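Local coordinates for putative signal transduction protein with CBS domains (Kribbella flavida, PDB 4NOC) that is of unknown function but, with its pair of CBS domains, probably serves in signal transduction, perhaps by sensing a small ligand, at residues 98-110 with 117-130. Residues are numbered along the deposited sequence; the frame is centred on the assembly and turned at random.
With SO4 (sulfate ion), chain E.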
loop_
_atom_site.group_PDB
_atom_site.type_symbol
_atom_site.label_atom_id
_atom_site.label_comp_id
_atom_site.label_asym_id
_atom_site.label_seq_id
_atom_site.Cartn_x
_atom_site.Cartn_y
_atom_site.Cartn_z
ATOM N N GLN A 98 -4.164 -14.545 10.102
ATOM C CA GLN A 98 -3.333 -13.758 11.013
ATOM C C GLN A 98 -3.280 -12.289 10.571
ATOM O O GLN A 98 -2.327 -11.865 9.912
ATOM C CB GLN A 98 -1.921 -14.343 11.102
ATOM N N PRO A 99 -4.310 -11.503 10.944
ATOM C CA PRO A 99 -4.469 -10.103 10.525
ATOM C C PRO A 99 -3.285 -9.235 10.890
ATOM O O PRO A 99 -2.778 -9.317 12.007
ATOM C CB PRO A 99 -5.702 -9.639 11.307
ATOM C CG PRO A 99 -6.479 -10.884 11.545
ATOM C CD PRO A 99 -5.444 -11.953 11.772
ATOM N N ALA A 100 -2.854 -8.410 9.945
ATOM C CA ALA A 100 -1.778 -7.466 10.199
ATOM C C ALA A 100 -2.119 -6.623 11.410
ATOM O O ALA A 100 -3.257 -6.182 11.569
ATOM C CB ALA A 100 -1.560 -6.571 8.987
ATOM N N GLU A 101 -1.136 -6.433 12.281
ATOM C CA GLU A 101 -1.243 -5.454 13.351
ATOM C C GLU A 101 -1.315 -4.084 12.705
ATOM O O GLU A 101 -0.780 -3.872 11.620
ATOM C CB GLU A 101 -0.020 -5.513 14.269
ATOM C CG GLU A 101 -0.004 -6.680 15.249
ATOM C CD GLU A 101 -0.907 -6.454 16.450
ATOM O OE1 GLU A 101 -1.065 -7.391 17.259
ATOM O OE2 GLU A 101 -1.457 -5.338 16.588
ATOM N N LEU A 102 -1.992 -3.158 13.364
ATOM C CA LEU A 102 -2.077 -1.799 12.868
ATOM C C LEU A 102 -1.456 -0.925 13.916
ATOM O O LEU A 102 -2.054 -0.698 14.967
ATOM C CB LEU A 102 -3.536 -1.417 12.641
ATOM C CG LEU A 102 -3.855 0.054 12.373
ATOM C CD1 LEU A 102 -3.100 0.559 11.150
ATOM C CD2 LEU A 102 -5.365 0.254 12.221
ATOM N N PRO A 103 -0.229 -0.452 13.665
ATOM C CA PRO A 103 0.385 0.363 14.713
ATOM C C PRO A 103 -0.404 1.655 14.828
ATOM O O PRO A 103 -0.864 2.179 13.817
ATOM C CB PRO A 103 1.796 0.645 14.178
ATOM C CG PRO A 103 1.985 -0.324 12.994
ATOM C CD PRO A 103 0.607 -0.539 12.453
ATOM N N VAL A 104 -0.560 2.142 16.053
ATOM C CA VAL A 104 -1.348 3.331 16.356
ATOM C C VAL A 104 -0.447 4.268 17.140
ATOM O O VAL A 104 0.023 3.895 18.227
ATOM C CB VAL A 104 -2.526 2.978 17.293
ATOM C CG1 VAL A 104 -3.309 4.236 17.665
ATOM C CG2 VAL A 104 -3.435 1.915 16.668
ATOM N N VAL A 105 -0.207 5.467 16.610
ATOM C CA VAL A 105 0.647 6.446 17.290
ATOM C C VAL A 105 -0.196 7.430 18.106
ATOM O O VAL A 105 -1.330 7.749 17.734
ATOM C CB VAL A 105 1.565 7.213 16.281
ATOM C CG1 VAL A 105 2.392 6.226 15.447
ATOM C CG2 VAL A 105 0.749 8.109 15.349
ATOM N N LYS A 106 0.338 7.887 19.234
ATOM C CA LYS A 106 -0.347 8.879 20.048
ATOM C C LYS A 106 -0.420 10.194 19.293
ATOM O O LYS A 106 0.541 10.576 18.612
ATOM C CB LYS A 106 0.389 9.095 21.376
ATOM C CG LYS A 106 0.364 7.869 22.272
ATOM C CD LYS A 106 1.178 8.057 23.555
ATOM C CE LYS A 106 1.276 6.722 24.286
ATOM N NZ LYS A 106 1.795 6.858 25.669
ATOM N N HIS A 107 -1.539 10.897 19.451
ATOM C CA HIS A 107 -1.765 12.146 18.733
ATOM C C HIS A 107 -0.683 13.187 18.998
ATOM O O HIS A 107 -0.374 13.977 18.109
ATOM C CB HIS A 107 -3.135 12.732 19.081
ATOM C CG HIS A 107 -3.187 13.359 20.439
ATOM N ND1 HIS A 107 -3.292 12.616 21.598
ATOM C CD2 HIS A 107 -3.129 14.657 20.826
ATOM C CE1 HIS A 107 -3.291 13.428 22.640
ATOM N NE2 HIS A 107 -3.192 14.671 22.200
ATOM N N ASP A 108 -0.094 13.201 20.195
ATOM C CA ASP A 108 0.953 14.192 20.441
ATOM C C ASP A 108 2.377 13.737 20.132
ATOM O O ASP A 108 3.334 14.435 20.487
ATOM C CB ASP A 108 0.875 14.794 21.839
ATOM C CG ASP A 108 0.720 13.751 22.913
ATOM O OD1 ASP A 108 0.914 12.551 22.617
ATOM O OD2 ASP A 108 0.408 14.139 24.058
ATOM N N ASP A 109 2.528 12.590 19.468
ATOM C CA ASP A 109 3.842 12.191 18.977
ATOM C C ASP A 109 4.409 13.257 18.029
ATOM O O ASP A 109 3.659 13.874 17.261
ATOM C CB ASP A 109 3.742 10.896 18.178
ATOM C CG ASP A 109 3.734 9.673 19.050
ATOM O OD1 ASP A 109 3.832 9.813 20.289
ATOM O OD2 ASP A 109 3.660 8.566 18.479
ATOM N N THR A 110 5.730 13.430 18.037
ATOM C CA THR A 110 6.385 14.348 17.097
ATOM C C THR A 110 6.583 13.687 15.759
ATOM O O THR A 110 6.426 12.469 15.620
ATOM C CB THR A 110 7.758 14.793 17.597
ATOM O OG1 THR A 110 8.615 13.647 17.683
ATOM C CG2 THR A 110 7.632 15.474 18.998
ATOM N N ILE A 117 9.154 5.420 14.053
ATOM C CA ILE A 117 8.265 4.265 14.170
ATOM C C ILE A 117 8.032 3.635 12.808
ATOM O O ILE A 117 8.236 2.428 12.629
ATOM C CB ILE A 117 6.917 4.651 14.760
ATOM C CG1 ILE A 117 7.069 4.954 16.252
ATOM C CG2 ILE A 117 5.916 3.528 14.540
ATOM C CD1 ILE A 117 5.982 5.857 16.774
HETATM N N MSE A 118 7.634 4.454 11.838
HETATM C CA MSE A 118 7.301 3.903 10.531
HETATM C C MSE A 118 8.549 3.373 9.844
HETATM O O MSE A 118 8.473 2.397 9.121
HETATM C CB MSE A 118 6.549 4.911 9.672
HETATM C CG MSE A 118 5.373 5.519 10.435
HETATM SE SE MSE A 118 4.274 6.621 9.237
HETATM C CE MSE A 118 3.825 5.255 7.904
ATOM N N ALA A 119 9.709 3.968 10.108
ATOM C CA ALA A 119 10.953 3.418 9.538
ATOM C C ALA A 119 11.273 2.059 10.152
ATOM O O ALA A 119 11.587 1.089 9.452
ATOM C CB ALA A 119 12.098 4.354 9.764
ATOM N N ARG A 120 11.218 2.006 11.477
ATOM C CA ARG A 120 11.554 0.787 12.199
ATOM C C ARG A 120 10.618 -0.354 11.791
ATOM O O ARG A 120 11.075 -1.460 11.484
ATOM C CB ARG A 120 11.461 1.037 13.713
ATOM C CG ARG A 120 11.787 -0.158 14.590
ATOM C CD ARG A 120 11.456 0.136 16.068
ATOM N NE ARG A 120 11.646 -1.058 16.874
ATOM C CZ ARG A 120 12.728 -1.316 17.600
ATOM N NH1 ARG A 120 13.723 -0.433 17.664
ATOM N NH2 ARG A 120 12.804 -2.455 18.279
ATOM N N LEU A 121 9.312 -0.083 11.781
ATOM C CA LEU A 121 8.336 -1.134 11.481
ATOM C C LEU A 121 8.142 -1.325 9.982
ATOM O O LEU A 121 7.633 -2.353 9.564
ATOM C CB LEU A 121 6.986 -0.817 12.111
ATOM C CG LEU A 121 6.923 -0.668 13.627
ATOM C CD1 LEU A 121 5.472 -0.465 14.078
ATOM C CD2 LEU A 121 7.523 -1.891 14.292
ATOM N N ARG A 122 8.537 -0.332 9.178
ATOM C CA ARG A 122 8.316 -0.388 7.725
ATOM C C ARG A 122 6.849 -0.646 7.396
ATOM O O ARG A 122 6.541 -1.462 6.525
ATOM C CB ARG A 122 9.185 -1.469 7.057
ATOM C CG ARG A 122 10.469 -0.944 6.444
ATOM C CD ARG A 122 11.071 -1.914 5.419
ATOM N NE ARG A 122 11.571 -3.143 6.032
ATOM C CZ ARG A 122 12.685 -3.776 5.665
ATOM N NH1 ARG A 122 13.047 -4.889 6.291
ATOM N NH2 ARG A 122 13.439 -3.303 4.677
ATOM N N CYS A 123 5.944 0.023 8.107
ATOM C CA CYS A 123 4.511 -0.210 7.893
ATOM C C CYS A 123 3.987 0.780 6.864
ATOM O O CYS A 123 4.510 1.894 6.752
ATOM C CB CYS A 123 3.731 -0.097 9.207
ATOM S SG CYS A 123 4.195 1.341 10.140
ATOM N N PRO A 124 2.986 0.359 6.077
ATOM C CA PRO A 124 2.403 1.192 5.014
ATOM C C PRO A 124 1.647 2.384 5.586
ATOM O O PRO A 124 1.671 3.438 4.967
ATOM C CB PRO A 124 1.443 0.239 4.291
ATOM C CG PRO A 124 1.226 -0.915 5.254
ATOM C CD PRO A 124 2.489 -1.031 6.044
ATOM N N LEU A 125 1.010 2.225 6.748
ATOM C CA LEU A 125 0.364 3.340 7.456
ATOM C C LEU A 125 0.280 3.097 8.967
ATOM O O LEU A 125 0.467 1.971 9.442
ATOM C CB LEU A 125 -1.034 3.665 6.872
ATOM C CG LEU A 125 -2.251 2.737 7.025
ATOM C CD1 LEU A 125 -1.889 1.294 6.812
ATOM C CD2 LEU A 125 -2.916 2.883 8.375
ATOM N N VAL A 126 0.023 4.164 9.718
ATOM C CA VAL A 126 -0.296 4.043 11.138
ATOM C C VAL A 126 -1.586 4.822 11.381
ATOM O O VAL A 126 -1.843 5.829 10.700
ATOM C CB VAL A 126 0.819 4.602 12.070
ATOM C CG1 VAL A 126 2.098 3.781 11.933
ATOM C CG2 VAL A 126 1.096 6.096 11.775
ATOM N N ALA A 127 -2.403 4.348 12.322
ATOM C CA ALA A 127 -3.579 5.098 12.726
ATOM C C ALA A 127 -3.129 6.117 13.748
ATOM O O ALA A 127 -2.091 5.942 14.401
ATOM C CB ALA A 127 -4.663 4.183 13.305
ATOM N N VAL A 128 -3.895 7.195 13.867
ATOM C CA VAL A 128 -3.651 8.166 14.915
ATOM C C VAL A 128 -4.844 8.179 15.857
ATOM O O VAL A 128 -6.010 8.222 15.423
ATOM C CB VAL A 128 -3.363 9.563 14.341
ATOM C CG1 VAL A 128 -2.873 10.490 15.437
ATOM C CG2 VAL A 128 -2.296 9.459 13.268
ATOM N N VAL A 129 -4.562 8.092 17.151
ATOM C CA VAL A 129 -5.634 8.058 18.139
ATOM C C VAL A 129 -5.502 9.237 19.111
ATOM O O VAL A 129 -4.387 9.670 19.427
ATOM C CB VAL A 129 -5.711 6.680 18.852
ATOM C CG1 VAL A 129 -6.264 6.790 20.282
ATOM C CG2 VAL A 129 -6.565 5.721 18.026
ATOM N N LYS A 130 -6.640 9.790 19.517
ATOM C CA LYS A 130 -6.691 10.819 20.557
ATOM C C LYS A 130 -7.857 10.519 21.498
ATOM O O LYS A 130 -9.008 10.410 21.059
ATOM C CB LYS A 130 -6.833 12.219 19.938
ATOM C CG LYS A 130 -7.032 13.364 20.949
ATOM C CD LYS A 130 -6.962 14.732 20.245
ATOM C CE LYS A 130 -7.108 15.902 21.228
ATOM N NZ LYS A 130 -6.670 17.200 20.620
HETATM S S SO4 E . -3.488 9.629 23.360
HETATM O O1 SO4 E . -2.400 9.047 24.138
HETATM O O2 SO4 E . -4.239 10.570 24.200
HETATM O O3 SO4 E . -2.940 10.295 22.178
HETATM O O4 SO4 E . -4.386 8.558 22.942
#
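V104 and V105 lie alongside A127 and V128 as parallel neighbours in a beta-alpha-beta unit of the second CBS domain, strand 104-106 forming one edge of a three-stranded sheet, counted within this chain, and helix 111-121 making the crossover. Backbone bonds set the register: A127 N gives to P103 O, V105 N to A127 O at 2.9 Å, and a long, weak bond joins V129 N to V105 O.

Apolar contacts lie on both faces. On the helix side, V105 CG1, placed beside its own backbone N (chi1 -55°), meets I117 CD1 at 3.8 Å and V126 CG2, while P103 CG sits against L121 CD1 at 3.7 Å. On the other face V104 CG1 touches V129 CG2 at 3.6 Å, and L102 CD1 reaches L125 CD2.

At the far end the aliphatic chain of K130 makes a CH-pi contact over one face of the H107 ring, and K130 NZ carries on to a salt bridge with E7. With an alanine at H107, the K130 chain would probably lose the ring face it packs on and be freer to turn. K130 CG stands 3.9 Å from the H107 ring centroid, 11° off the normal.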